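Local coordinates for Tlr1174 protein (Synechococcus elongatus, PDB 2OZT) that catalyses the metal-dependent dehydration of 2-succinyl-6-hydroxy-2,4-cyclohexadiene-1-carboxylate to 2-succinylbenzoate on the route to phylloquinone, at residues L58-A63 with E82-A87; G90-W95 with F249-S254; A149-L154 with N178-W183. All blocks are in the same frame, centred on the assembly; numbering follows the deposited sequence. Where two conformers were deposited one is given.

Overall arrangement
The three contacts illustrate how one enolase-superfamily chain uses mostly apolar touches for different joints. All are partly buried, and none belongs wholly to the core or to the surface. Interactions 1 and 2 share helix 85-97: the first sets its N-terminal end against helix 58-67 in the N-terminal domain, the second sets its middle against the barrel-domain turn before helix 252-260. They touch through Pro85. Interaction 3 lies on the other side of the chain's centre, about 40 Å from each of them between centres, where two outer barrel helices meet through a leucine and two tryptophans. A carboxylate lies near a helix start in each of the first two; indoles mark the third.

Interaction 1 of 3, residues L58-A63 with E82-A87; sequences LNADIA and EALPAA
Leu84 reaches from the start of helix 85-97 to helix 58-67, where its CD2 methyl meets two successive residues. It lies 3.8 Å from Ala60 CB and 3.7 Å from Asp61 OD1, so one branch touches both a methyl and a carboxylate oxygen. Asp61 and Leu84 run alongside each other in opposite directions, and OD1 therefore passes more than the leucine tip: Leu84 CB is 3.8 Å from Asp61 OD1. The same oxygen approaches Ala87 CB at 3.6 Å, which puts it against two side chains of the 82-87 segment. In Asp61, CG lies opposite the carbonyl carbon and beside the backbone N (chi1 -68°), a setting that carries the carboxylate toward Ala87.

The next shell shows what surrounds the carboxylate. Leu84 occupies the N-cap position but has no side-chain acceptor to offer, and Glu56 supplies the missing group: its OE1 accepts from Ala86 N and its OE2 from Ala87 N. Asp61 OD1 lies close to Glu56 OE2, a pairing of like charges that would tend to raise the proton affinity of one of the acids, although the positive end of the helix dipole probably offsets part of that cost. Leu64, farther along helix 58-67, packs on both Leu84 and Ala87, while Asp61 also leans on Ile31 of strand 23-36. The arrangement is a helix N-terminus capped from a distant residue, set within the N-terminal domain of the enolase superfamily, where helices pack beside an antiparallel sheet.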
ATOM      1  N   LEU A  58      -4.527 -13.563   9.276  1.00 14.82           N
ATOM      2  CA  LEU A  58      -4.614 -14.622   8.304  1.00 14.49           C
ATOM      3  C   LEU A  58      -5.424 -15.764   8.899  1.00 15.03           C
ATOM      4  O   LEU A  58      -6.217 -16.419   8.188  1.00 14.44           O
ATOM      5  CB  LEU A  58      -3.231 -15.095   7.901  1.00 14.32           C
ATOM      6  CG  LEU A  58      -3.232 -16.151   6.797  1.00 15.87           C
ATOM      7  CD1 LEU A  58      -3.891 -15.601   5.520  1.00 18.50           C
ATOM      8  CD2 LEU A  58      -1.813 -16.639   6.506  1.00 17.88           C
ATOM      9  N   ASN A  59      -5.254 -16.067  10.179  1.00 13.80           N
ATOM     10  CA  ASN A  59      -6.077 -17.157  10.761  1.00 14.58           C
ATOM     11  C   ASN A  59      -7.559 -16.912  10.650  1.00 14.50           C
ATOM     12  O   ASN A  59      -8.349 -17.858  10.387  1.00 15.39           O
ATOM     13  CB  ASN A  59      -5.687 -17.381  12.228  1.00 15.70           C
ATOM     14  CG  ASN A  59      -4.342 -18.050  12.365  1.00 16.42           C
ATOM     15  OD1 ASN A  59      -3.722 -18.483  11.391  1.00 18.13           O
ATOM     16  ND2 ASN A  59      -3.842 -18.094  13.611  1.00 18.13           N
ATOM     17  N   ALA A  60      -7.982 -15.672  10.794  1.00 14.14           N
ATOM     18  CA  ALA A  60      -9.394 -15.361  10.656  1.00 15.19           C
ATOM     19  C   ALA A  60      -9.859 -15.507   9.193  1.00 14.26           C
ATOM     20  O   ALA A  60     -10.998 -15.937   8.919  1.00 14.57           O
ATOM     21  CB  ALA A  60      -9.658 -13.926  11.166  1.00 16.06           C
ATOM     22  N   ASP A  61      -9.001 -15.160   8.234  1.00 14.86           N
ATOM     23  CA  ASP A  61      -9.320 -15.320   6.813  1.00 14.35           C
ATOM     24  C   ASP A  61      -9.433 -16.819   6.471  1.00 13.85           C
ATOM     25  O   ASP A  61     -10.285 -17.246   5.649  1.00 14.98           O
ATOM     26  CB  ASP A  61      -8.230 -14.704   5.955  1.00 14.25           C
ATOM     27  CG  ASP A  61      -8.182 -13.178   6.069  1.00 14.59           C
ATOM     28  OD1 ASP A  61      -9.247 -12.545   6.247  1.00 15.28           O
ATOM     29  OD2 ASP A  61      -7.075 -12.640   5.925  1.00 16.63           O
ATOM     30  N   ILE A  62      -8.570 -17.629   7.095  1.00 13.79           N
ATOM     31  CA  ILE A  62      -8.592 -19.090   6.865  1.00 13.92           C
ATOM     32  C   ILE A  62      -9.908 -19.658   7.377  1.00 13.86           C
ATOM     33  O   ILE A  62     -10.587 -20.449   6.672  1.00 14.61           O
ATOM     34  CB  ILE A  62      -7.367 -19.816   7.536  1.00 13.50           C
ATOM     35  CG1 ILE A  62      -6.096 -19.513   6.758  1.00 15.46           C
ATOM     36  CG2 ILE A  62      -7.580 -21.358   7.496  1.00 14.28           C
ATOM     37  CD1 ILE A  62      -4.826 -19.749   7.562  1.00 19.41           C
ATOM     38  N   ALA A  63     -10.310 -19.239   8.565  1.00 13.93           N
ATOM     39  CA  ALA A  63     -11.579 -19.691   9.132  1.00 15.07           C
ATOM     40  C   ALA A  63     -12.732 -19.307   8.190  1.00 15.99           C
ATOM     41  O   ALA A  63     -13.622 -20.110   7.911  1.00 17.11           O
ATOM     42  CB  ALA A  63     -11.791 -19.117  10.493  1.00 16.62           C
ATOM     43  N   GLU A  82     -17.103  -7.284   7.124  1.00 23.94           N
ATOM     44  CA  GLU A  82     -16.358  -6.058   6.903  1.00 24.32           C
ATOM     45  C   GLU A  82     -15.071  -6.060   7.700  1.00 22.95           C
ATOM     46  O   GLU A  82     -14.122  -5.336   7.355  1.00 23.21           O
ATOM     47  CB  GLU A  82     -17.222  -4.833   7.292  1.00 25.44           C
ATOM     48  CG  GLU A  82     -16.475  -3.485   7.327  1.00 28.27           C
ATOM     49  CD  GLU A  82     -17.393  -2.296   7.587  0.10 27.26           C
ATOM     50  OE1 GLU A  82     -18.583  -2.352   7.208  0.10 27.64           O
ATOM     51  OE2 GLU A  82     -16.917  -1.296   8.163  0.10 27.42           O
ATOM     52  N   ALA A  83     -15.020  -6.862   8.769  1.00 20.98           N
ATOM     53  CA  ALA A  83     -13.817  -6.921   9.605  1.00 20.65           C
ATOM     54  C   ALA A  83     -12.680  -7.703   8.922  1.00 18.71           C
ATOM     55  O   ALA A  83     -11.583  -7.789   9.452  1.00 18.87           O
ATOM     56  CB  ALA A  83     -14.137  -7.535  10.967  1.00 21.88           C
ATOM     57  N   LEU A  84     -12.958  -8.288   7.757  1.00 17.34           N
ATOM     58  CA  LEU A  84     -11.914  -9.026   7.003  1.00 15.93           C
ATOM     59  C   LEU A  84     -11.703  -8.380   5.611  1.00 14.85           C
ATOM     60  O   LEU A  84     -12.031  -8.972   4.564  1.00 14.43           O
ATOM     61  CB  LEU A  84     -12.336 -10.481   6.812  1.00 16.26           C
ATOM     62  CG  LEU A  84     -12.632 -11.267   8.103  1.00 15.15           C
ATOM     63  CD1 LEU A  84     -13.177 -12.679   7.760  1.00 18.82           C
ATOM     64  CD2 LEU A  84     -11.401 -11.330   9.009  1.00 17.55           C
ATOM     65  N   PRO A  85     -11.184  -7.152   5.582  1.00 14.10           N
ATOM     66  CA  PRO A  85     -11.092  -6.443   4.291  1.00 14.02           C
ATOM     67  C   PRO A  85     -10.144  -7.065   3.281  1.00 13.92           C
ATOM     68  O   PRO A  85     -10.420  -6.999   2.078  1.00 13.57           O
ATOM     69  CB  PRO A  85     -10.612  -5.040   4.675  1.00 14.24           C
ATOM     70  CG  PRO A  85      -9.967  -5.210   6.035  1.00 16.31           C
ATOM     71  CD  PRO A  85     -10.747  -6.333   6.724  1.00 15.42           C
ATOM     72  N   ALA A  86      -9.043  -7.680   3.720  1.00 13.38           N
ATOM     73  CA  ALA A  86      -8.197  -8.398   2.743  1.00 12.55           C
ATOM     74  C   ALA A  86      -8.951  -9.575   2.087  1.00 12.37           C
ATOM     75  O   ALA A  86      -8.757  -9.831   0.903  1.00 13.53           O
ATOM     76  CB  ALA A  86      -6.853  -8.843   3.393  1.00 13.69           C
ATOM     77  N   ALA A  87      -9.771 -10.263   2.888  1.00 11.90           N
ATOM     78  CA  ALA A  87     -10.624 -11.321   2.305  1.00 12.00           C
ATOM     79  C   ALA A  87     -11.622 -10.740   1.306  1.00 13.39           C
ATOM     80  O   ALA A  87     -11.813 -11.336   0.231  1.00 14.21           O
ATOM     81  CB  ALA A  87     -11.340 -12.083   3.415  1.00 13.78           C
TER

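Interaction 2 of 3, residues G90-W95 with F249-S254; sequences GFATAW and FGDPDS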
ATOM      1  N   GLY A  90      -9.666 -10.123  -1.788  1.00 13.68           N
ATOM      2  CA  GLY A  90      -9.320 -11.356  -2.507  1.00 14.33           C
ATOM      3  C   GLY A  90     -10.488 -11.980  -3.256  1.00 13.65           C
ATOM      4  O   GLY A  90     -10.330 -12.335  -4.440  1.00 13.64           O
ATOM      5  N   PHE A  91     -11.626 -12.085  -2.572  1.00 14.16           N
ATOM      6  CA  PHE A  91     -12.782 -12.692  -3.247  1.00 14.04           C
ATOM      7  C   PHE A  91     -13.306 -11.797  -4.352  1.00 15.39           C
ATOM      8  O   PHE A  91     -13.651 -12.300  -5.409  1.00 15.41           O
ATOM      9  CB  PHE A  91     -13.850 -13.030  -2.245  1.00 15.03           C
ATOM     10  CG  PHE A  91     -13.597 -14.342  -1.537  1.00 15.16           C
ATOM     11  CD1 PHE A  91     -13.922 -15.554  -2.200  1.00 16.69           C
ATOM     12  CD2 PHE A  91     -12.960 -14.384  -0.283  1.00 14.91           C
ATOM     13  CE1 PHE A  91     -13.694 -16.792  -1.573  1.00 17.12           C
ATOM     14  CE2 PHE A  91     -12.697 -15.602   0.336  1.00 14.03           C
ATOM     15  CZ  PHE A  91     -13.077 -16.793  -0.310  1.00 13.76           C
ATOM     16  N   ALA A  92     -13.370 -10.497  -4.140  1.00 13.97           N
ATOM     17  CA  ALA A  92     -13.913  -9.602  -5.166  1.00 14.66           C
ATOM     18  C   ALA A  92     -13.060  -9.610  -6.416  1.00 16.02           C
ATOM     19  O   ALA A  92     -13.561  -9.718  -7.557  1.00 16.34           O
ATOM     20  CB  ALA A  92     -14.069  -8.183  -4.611  1.00 15.09           C
ATOM     21  N   THR A  93     -11.745  -9.546  -6.252  1.00 14.84           N
ATOM     22  CA  THR A  93     -10.832  -9.564  -7.399  1.00 14.28           C
ATOM     23  C   THR A  93     -10.807 -10.933  -8.108  1.00 16.20           C
ATOM     24  O   THR A  93     -10.714 -10.998  -9.337  1.00 17.05           O
ATOM     25  CB  THR A  93      -9.405  -9.039  -7.024  1.00 14.90           C
ATOM     26  OG1 THR A  93      -8.856  -9.852  -5.989  1.00 13.83           O
ATOM     27  CG2 THR A  93      -9.431  -7.541  -6.544  1.00 15.30           C
ATOM     28  N   ALA A  94     -10.882 -12.007  -7.337  1.00 15.64           N
ATOM     29  CA  ALA A  94     -10.943 -13.322  -7.944  1.00 16.16           C
ATOM     30  C   ALA A  94     -12.200 -13.408  -8.805  1.00 17.38           C
ATOM     31  O   ALA A  94     -12.115 -13.869  -9.948  1.00 17.44           O
ATOM     32  CB  ALA A  94     -10.962 -14.399  -6.852  1.00 15.47           C
ATOM     33  N   TRP A  95     -13.336 -13.024  -8.251  1.00 16.84           N
ATOM     34  CA  TRP A  95     -14.625 -13.134  -9.007  1.00 18.36           C
ATOM     35  C   TRP A  95     -14.520 -12.341 -10.303  1.00 19.55           C
ATOM     36  O   TRP A  95     -14.889 -12.818 -11.380  1.00 20.84           O
ATOM     37  CB  TRP A  95     -15.755 -12.573  -8.166  1.00 19.50           C
ATOM     38  CG  TRP A  95     -17.131 -12.779  -8.764  1.00 20.82           C
ATOM     39  CD1 TRP A  95     -17.862 -11.870  -9.470  1.00 26.41           C
ATOM     40  CD2 TRP A  95     -17.935 -13.952  -8.655  1.00 23.79           C
ATOM     41  NE1 TRP A  95     -19.079 -12.419  -9.829  1.00 25.18           N
ATOM     42  CE2 TRP A  95     -19.142 -13.698  -9.350  1.00 25.13           C
ATOM     43  CE3 TRP A  95     -17.752 -15.205  -8.052  1.00 24.76           C
ATOM     44  CZ2 TRP A  95     -20.169 -14.651  -9.444  1.00 25.07           C
ATOM     45  CZ3 TRP A  95     -18.798 -16.170  -8.156  1.00 24.46           C
ATOM     46  CH2 TRP A  95     -19.975 -15.871  -8.854  1.00 25.95           C
ATOM     47  N   PHE A 249      -7.528  -3.274   1.903  1.00 12.82           N
ATOM     48  CA  PHE A 249      -8.500  -2.213   2.107  1.00 12.12           C
ATOM     49  C   PHE A 249      -9.956  -2.677   2.150  1.00 13.18           C
ATOM     50  O   PHE A 249     -10.763  -2.095   2.895  1.00 13.91           O
ATOM     51  CB  PHE A 249      -8.276  -1.211   0.967  1.00 12.65           C
ATOM     52  CG  PHE A 249      -9.344  -0.179   0.794  1.00 13.09           C
ATOM     53  CD1 PHE A 249      -9.220   1.115   1.362  1.00 15.45           C
ATOM     54  CD2 PHE A 249     -10.448  -0.466  -0.012  1.00 14.60           C
ATOM     55  CE1 PHE A 249     -10.219   2.092   1.125  1.00 15.13           C
ATOM     56  CE2 PHE A 249     -11.459   0.480  -0.210  1.00 17.61           C
ATOM     57  CZ  PHE A 249     -11.322   1.756   0.348  1.00 15.49           C
ATOM     58  N   GLY A 250     -10.310  -3.744   1.422  1.00 13.85           N
ATOM     59  CA  GLY A 250     -11.710  -4.128   1.298  1.00 14.93           C
ATOM     60  C   GLY A 250     -12.076  -4.374  -0.145  1.00 13.63           C
ATOM     61  O   GLY A 250     -11.204  -4.537  -1.004  1.00 13.70           O
ATOM     62  N   ASP A 251     -13.381  -4.394  -0.427  1.00 15.61           N
ATOM     63  CA  ASP A 251     -13.834  -4.507  -1.818  1.00 16.51           C
ATOM     64  C   ASP A 251     -13.345  -3.248  -2.560  1.00 15.34           C
ATOM     65  O   ASP A 251     -13.635  -2.159  -2.117  1.00 15.62           O
ATOM     66  CB  ASP A 251     -15.371  -4.545  -1.795  1.00 18.51           C
ATOM     67  CG  ASP A 251     -15.990  -4.876  -3.149  1.00 21.23           C
ATOM     68  OD1 ASP A 251     -15.457  -4.521  -4.207  1.00 21.86           O
ATOM     69  OD2 ASP A 251     -17.056  -5.541  -3.149  1.00 29.44           O
ATOM     70  N   PRO A 252     -12.656  -3.401  -3.696  1.00 15.70           N
ATOM     71  CA  PRO A 252     -12.235  -2.178  -4.461  1.00 16.01           C
ATOM     72  C   PRO A 252     -13.414  -1.234  -4.751  1.00 16.58           C
ATOM     73  O   PRO A 252     -13.238  -0.007  -4.824  1.00 15.72           O
ATOM     74  CB  PRO A 252     -11.687  -2.748  -5.768  1.00 17.31           C
ATOM     75  CG  PRO A 252     -11.196  -4.152  -5.390  1.00 18.46           C
ATOM     76  CD  PRO A 252     -12.203  -4.646  -4.353  1.00 15.47           C
ATOM     77  N   ASP A 253     -14.610  -1.794  -4.896  1.00 16.53           N
ATOM     78  CA  ASP A 253     -15.789  -0.947  -5.178  1.00 17.21           C
ATOM     79  C   ASP A 253     -16.028   0.048  -4.068  1.00 16.47           C
ATOM     80  O   ASP A 253     -16.592   1.131  -4.291  1.00 16.11           O
ATOM     81  CB  ASP A 253     -17.051  -1.780  -5.400  1.00 19.30           C
ATOM     82  CG  ASP A 253     -17.103  -2.429  -6.760  1.00 25.33           C
ATOM     83  OD1 ASP A 253     -16.299  -2.091  -7.655  1.00 29.39           O
ATOM     84  OD2 ASP A 253     -17.992  -3.313  -6.932  1.00 31.84           O
ATOM     85  N   SER A 254     -15.564  -0.257  -2.849  1.00 15.62           N
ATOM     86  CA  SER A 254     -15.705   0.712  -1.746  1.00 15.20           C
ATOM     87  C   SER A 254     -14.814   1.964  -1.927  1.00 14.47           C
ATOM     88  O   SER A 254     -15.201   3.047  -1.497  1.00 15.73           O
ATOM     89  CB  SER A 254     -15.400   0.065  -0.399  1.00 16.89           C
ATOM     90  OG  SER A 254     -16.351  -0.947  -0.084  1.00 20.04           O
TER
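Asp251 OD1, which rests 3.9 Å from Ala92 CB, is also the acceptor of the capping bond that starts helix 252-260. Asp253 N donates to it over 2.9 Å at an N-H...O angle of 158°, arriving from above the carboxylate plane, 39° out of it. This closes an Asx turn, and the backbone adds a second tie at the same place, Ser254 N to Asp251 O. With CG of Asp251 opposite the backbone N (chi1 -171°), the end of the side chain comes near Ala92.

Pro252 continues the contact with carbon alone. Its CD lies 4.0 Å from Ala92 CB, and its CG lies 4.0 Å from Thr93 CG2, the threonine side chain and the proline ring crossing at about a right angle. Thr93 turns its methyl to the proline while OG1 bonds back to Phe89 O, so the hydroxyl has a polar partner within its own helix. Substituting an alanine for Asp251 would probably deprive Asp253 N of its side-chain acceptor and open a gap beside Ala92.

Gly250, with positive phi, makes the sharp exit from helix 246-249 at angles where a side chain would collide with the carbonyl oxygen of Phe249. The joint links a helix of the N-terminal domain to a turn between two barrel-domain helices. Helix 277-290 flanks both partners, through Ala282 at Thr93 and through Leu286 and Trp290 at Pro252, while Phe91, Ala94 and Trp95 of helix 85-97 pack on strand 23-36.

Interaction 3 of 3, residues A149-L154 with N178-W183; sequences AILKAL and NRWFAW
Leu151 CD2 touches both tryptophans of helix 174-187. The methyl lies 3.8 Å from Trp180 CZ3, at the edge of that indole and in its plane, and 3.7 Å from Trp183 CZ3, which it approaches obliquely. Each indole thus offers the far end of its six-membered ring, and one methyl group touches both. Gln148, earlier on helix 144-157, also touches both. The leucine is directed there by its first torsion, with CG opposite the backbone N (chi1 -176°); Trp183 has a similarly extended CG (chi1 -171°), and the two side chains cross obliquely where they meet.

Long side chains are needed because the helices stand well apart: the segment axes approach no closer than 13.2 Å, at an angle of 29° between their directions. On the inner side the packing is close, and Leu151 also rests on Leu164 and Leu166 of strand 163-167. Trp180 stacks on Trp172. The outer side is looser. Lys152 is exposed and its chain leads away from the second helix; its backbone N lies 4.4 Å from Trp183 CH2, and Trp183 itself is only partly buried, with His187 meeting its ring at an inclined angle.

Helix 144-157, strand 163-167 and helix 174-187 follow one another in the parallel barrel, so the contact joins neighbouring outer helices around the strand between them. Its chemistry is contact between a methyl and aromatic carbons, which suggests that the fit of the side chains, more than directional bonding, governs this part of the helix pair.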
ATOM      1  N   ALA A 149      20.127  17.987   8.580  1.00 19.99           N
ATOM      2  CA  ALA A 149      21.363  18.257   7.843  1.00 19.50           C
ATOM      3  C   ALA A 149      21.515  17.418   6.590  1.00 18.69           C
ATOM      4  O   ALA A 149      21.868  17.942   5.525  1.00 19.41           O
ATOM      5  CB  ALA A 149      22.569  18.118   8.757  1.00 20.53           C
ATOM      6  N   ILE A 150      21.132  16.135   6.700  1.00 18.03           N
ATOM      7  CA  ILE A 150      21.119  15.241   5.525  1.00 17.38           C
ATOM      8  C   ILE A 150      20.079  15.755   4.533  1.00 16.26           C
ATOM      9  O   ILE A 150      20.324  15.816   3.317  1.00 16.36           O
ATOM     10  CB  ILE A 150      20.832  13.811   5.919  1.00 16.99           C
ATOM     11  CG1 ILE A 150      21.967  13.266   6.800  1.00 17.42           C
ATOM     12  CG2 ILE A 150      20.680  12.947   4.655  1.00 17.55           C
ATOM     13  CD1 ILE A 150      21.578  12.038   7.559  1.00 19.02           C
ATOM     14  N   LEU A 151      18.912  16.133   5.053  1.00 16.09           N
ATOM     15  CA  LEU A 151      17.842  16.579   4.170  1.00 15.31           C
ATOM     16  C   LEU A 151      18.245  17.814   3.352  1.00 16.25           C
ATOM     17  O   LEU A 151      17.976  17.919   2.151  1.00 16.75           O
ATOM     18  CB  LEU A 151      16.573  16.873   4.995  1.00 15.57           C
ATOM     19  CG  LEU A 151      15.351  17.265   4.158  1.00 16.48           C
ATOM     20  CD1 LEU A 151      15.021  16.314   2.968  1.00 16.07           C
ATOM     21  CD2 LEU A 151      14.130  17.350   5.040  1.00 17.98           C
ATOM     22  N   LYS A 152      18.911  18.757   4.026  1.00 17.81           N
ATOM     23  CA  LYS A 152      19.420  19.938   3.353  1.00 19.23           C
ATOM     24  C   LYS A 152      20.349  19.544   2.169  1.00 17.95           C
ATOM     25  O   LYS A 152      20.223  20.085   1.057  1.00 19.28           O
ATOM     26  CB  LYS A 152      20.135  20.853   4.378  1.00 21.35           C
ATOM     27  CG  LYS A 152      20.703  22.117   3.774  1.00 25.41           C
ATOM     28  CD  LYS A 152      21.100  23.084   4.915  1.00 30.06           C
ATOM     29  CE  LYS A 152      21.978  24.224   4.412  1.00 34.71           C
ATOM     30  NZ  LYS A 152      21.257  25.081   3.440  1.00 38.61           N
ATOM     31  N   ALA A 153      21.251  18.602   2.411  1.00 18.63           N
ATOM     32  CA  ALA A 153      22.176  18.131   1.369  1.00 17.94           C
ATOM     33  C   ALA A 153      21.424  17.370   0.260  1.00 17.46           C
ATOM     34  O   ALA A 153      21.738  17.510  -0.932  1.00 18.17           O
ATOM     35  CB  ALA A 153      23.232  17.246   1.994  1.00 17.88           C
ATOM     36  N   LEU A 154      20.432  16.567   0.668  1.00 16.55           N
ATOM     37  CA  LEU A 154      19.661  15.767  -0.299  1.00 16.60           C
ATOM     38  C   LEU A 154      18.875  16.667  -1.211  1.00 18.05           C
ATOM     39  O   LEU A 154      18.839  16.453  -2.443  1.00 17.69           O
ATOM     40  CB  LEU A 154      18.774  14.797   0.487  1.00 16.38           C
ATOM     41  CG  LEU A 154      17.849  13.910  -0.357  1.00 16.17           C
ATOM     42  CD1 LEU A 154      18.645  12.988  -1.324  1.00 17.31           C
ATOM     43  CD2 LEU A 154      16.942  13.095   0.563  1.00 16.90           C
ATOM     44  N   ASN A 178       6.140  18.834  15.737  1.00 17.93           N
ATOM     45  CA  ASN A 178       5.947  20.256  15.602  0.50 18.11           C
ATOM     46  C   ASN A 178       7.227  21.012  15.219  1.00 17.95           C
ATOM     47  O   ASN A 178       7.189  21.901  14.361  1.00 18.21           O
ATOM     48  CB  ASN A 178       5.322  20.793  16.873  0.50 18.11           C
ATOM     49  CG  ASN A 178       4.466  21.965  16.607  0.50 19.65           C
ATOM     50  OD1 ASN A 178       3.249  21.853  16.486  0.50 19.87           O
ATOM     51  ND2 ASN A 178       5.092  23.114  16.461  0.50 21.29           N
ATOM     52  N   ARG A 179       8.352  20.614  15.831  1.00 19.01           N
ATOM     53  CA  ARG A 179       9.653  21.236  15.505  1.00 19.97           C
ATOM     54  C   ARG A 179      10.043  20.936  14.046  1.00 19.22           C
ATOM     55  O   ARG A 179      10.518  21.816  13.322  1.00 19.20           O
ATOM     56  CB  ARG A 179      10.731  20.769  16.469  1.00 21.21           C
ATOM     57  CG  ARG A 179      10.558  21.380  17.874  1.00 24.92           C
ATOM     58  CD  ARG A 179      11.872  21.377  18.692  1.00 28.33           C
ATOM     59  NE  ARG A 179      12.517  20.054  18.661  1.00 32.14           N
ATOM     60  CZ  ARG A 179      12.106  18.995  19.360  1.00 31.30           C
ATOM     61  NH1 ARG A 179      11.061  19.085  20.172  1.00 30.79           N
ATOM     62  NH2 ARG A 179      12.749  17.832  19.244  1.00 33.14           N
ATOM     63  N   TRP A 180       9.780  19.697  13.587  1.00 17.92           N
ATOM     64  CA  TRP A 180      10.029  19.335  12.196  1.00 17.70           C
ATOM     65  C   TRP A 180       9.208  20.137  11.202  1.00 17.03           C
ATOM     66  O   TRP A 180       9.723  20.617  10.188  1.00 17.49           O
ATOM     67  CB  TRP A 180       9.712  17.856  11.997  1.00 16.08           C
ATOM     68  CG  TRP A 180      10.918  16.954  11.911  1.00 16.25           C
ATOM     69  CD1 TRP A 180      11.353  16.082  12.856  1.00 16.73           C
ATOM     70  CD2 TRP A 180      11.779  16.800  10.784  1.00 15.81           C
ATOM     71  NE1 TRP A 180      12.460  15.378  12.385  1.00 16.99           N
ATOM     72  CE2 TRP A 180      12.731  15.808  11.113  1.00 16.01           C
ATOM     73  CE3 TRP A 180      11.816  17.383   9.516  1.00 16.99           C
ATOM     74  CZ2 TRP A 180      13.744  15.400  10.197  1.00 16.90           C
ATOM     75  CZ3 TRP A 180      12.835  17.003   8.631  1.00 17.18           C
ATOM     76  CH2 TRP A 180      13.747  16.000   8.965  1.00 17.83           C
ATOM     77  N   PHE A 181       7.928  20.336  11.500  1.00 16.19           N
ATOM     78  CA  PHE A 181       7.122  21.110  10.583  1.00 16.96           C
ATOM     79  C   PHE A 181       7.538  22.574  10.532  1.00 17.23           C
ATOM     80  O   PHE A 181       7.442  23.192   9.489  1.00 17.89           O
ATOM     81  CB  PHE A 181       5.625  20.927  10.858  1.00 17.10           C
ATOM     82  CG  PHE A 181       5.109  19.595  10.358  1.00 15.79           C
ATOM     83  CD1 PHE A 181       5.064  19.351   8.992  1.00 14.97           C
ATOM     84  CD2 PHE A 181       4.703  18.610  11.236  1.00 15.84           C
ATOM     85  CE1 PHE A 181       4.631  18.110   8.511  1.00 16.22           C
ATOM     86  CE2 PHE A 181       4.270  17.382  10.770  1.00 15.90           C
ATOM     87  CZ  PHE A 181       4.252  17.130   9.406  1.00 15.82           C
ATOM     88  N   ALA A 182       8.030  23.078  11.655  1.00 18.98           N
ATOM     89  CA  ALA A 182       8.511  24.490  11.702  1.00 21.25           C
ATOM     90  C   ALA A 182       9.793  24.587  10.875  1.00 22.52           C
ATOM     91  O   ALA A 182       9.961  25.535  10.083  1.00 24.32           O
ATOM     92  CB  ALA A 182       8.739  24.926  13.114  1.00 22.16           C
ATOM     93  N   TRP A 183      10.681  23.597  11.006  1.00 22.22           N
ATOM     94  CA  TRP A 183      11.894  23.546  10.179  1.00 23.04           C
ATOM     95  C   TRP A 183      11.554  23.468   8.702  1.00 23.45           C
ATOM     96  O   TRP A 183      12.157  24.151   7.861  1.00 23.80           O
ATOM     97  CB  TRP A 183      12.761  22.342  10.550  1.00 23.79           C
ATOM     98  CG  TRP A 183      14.126  22.342   9.882  1.00 24.65           C
ATOM     99  CD1 TRP A 183      15.282  22.833  10.411  1.00 27.12           C
ATOM    100  CD2 TRP A 183      14.469  21.798   8.603  1.00 25.82           C
ATOM    101  NE1 TRP A 183      16.328  22.625   9.544  1.00 27.22           N
ATOM    102  CE2 TRP A 183      15.858  22.009   8.416  1.00 25.64           C
ATOM    103  CE3 TRP A 183      13.747  21.161   7.593  1.00 23.79           C
ATOM    104  CZ2 TRP A 183      16.529  21.624   7.259  1.00 26.87           C
ATOM    105  CZ3 TRP A 183      14.425  20.757   6.428  1.00 25.93           C
ATOM    106  CH2 TRP A 183      15.807  20.986   6.279  1.00 25.71           C
TER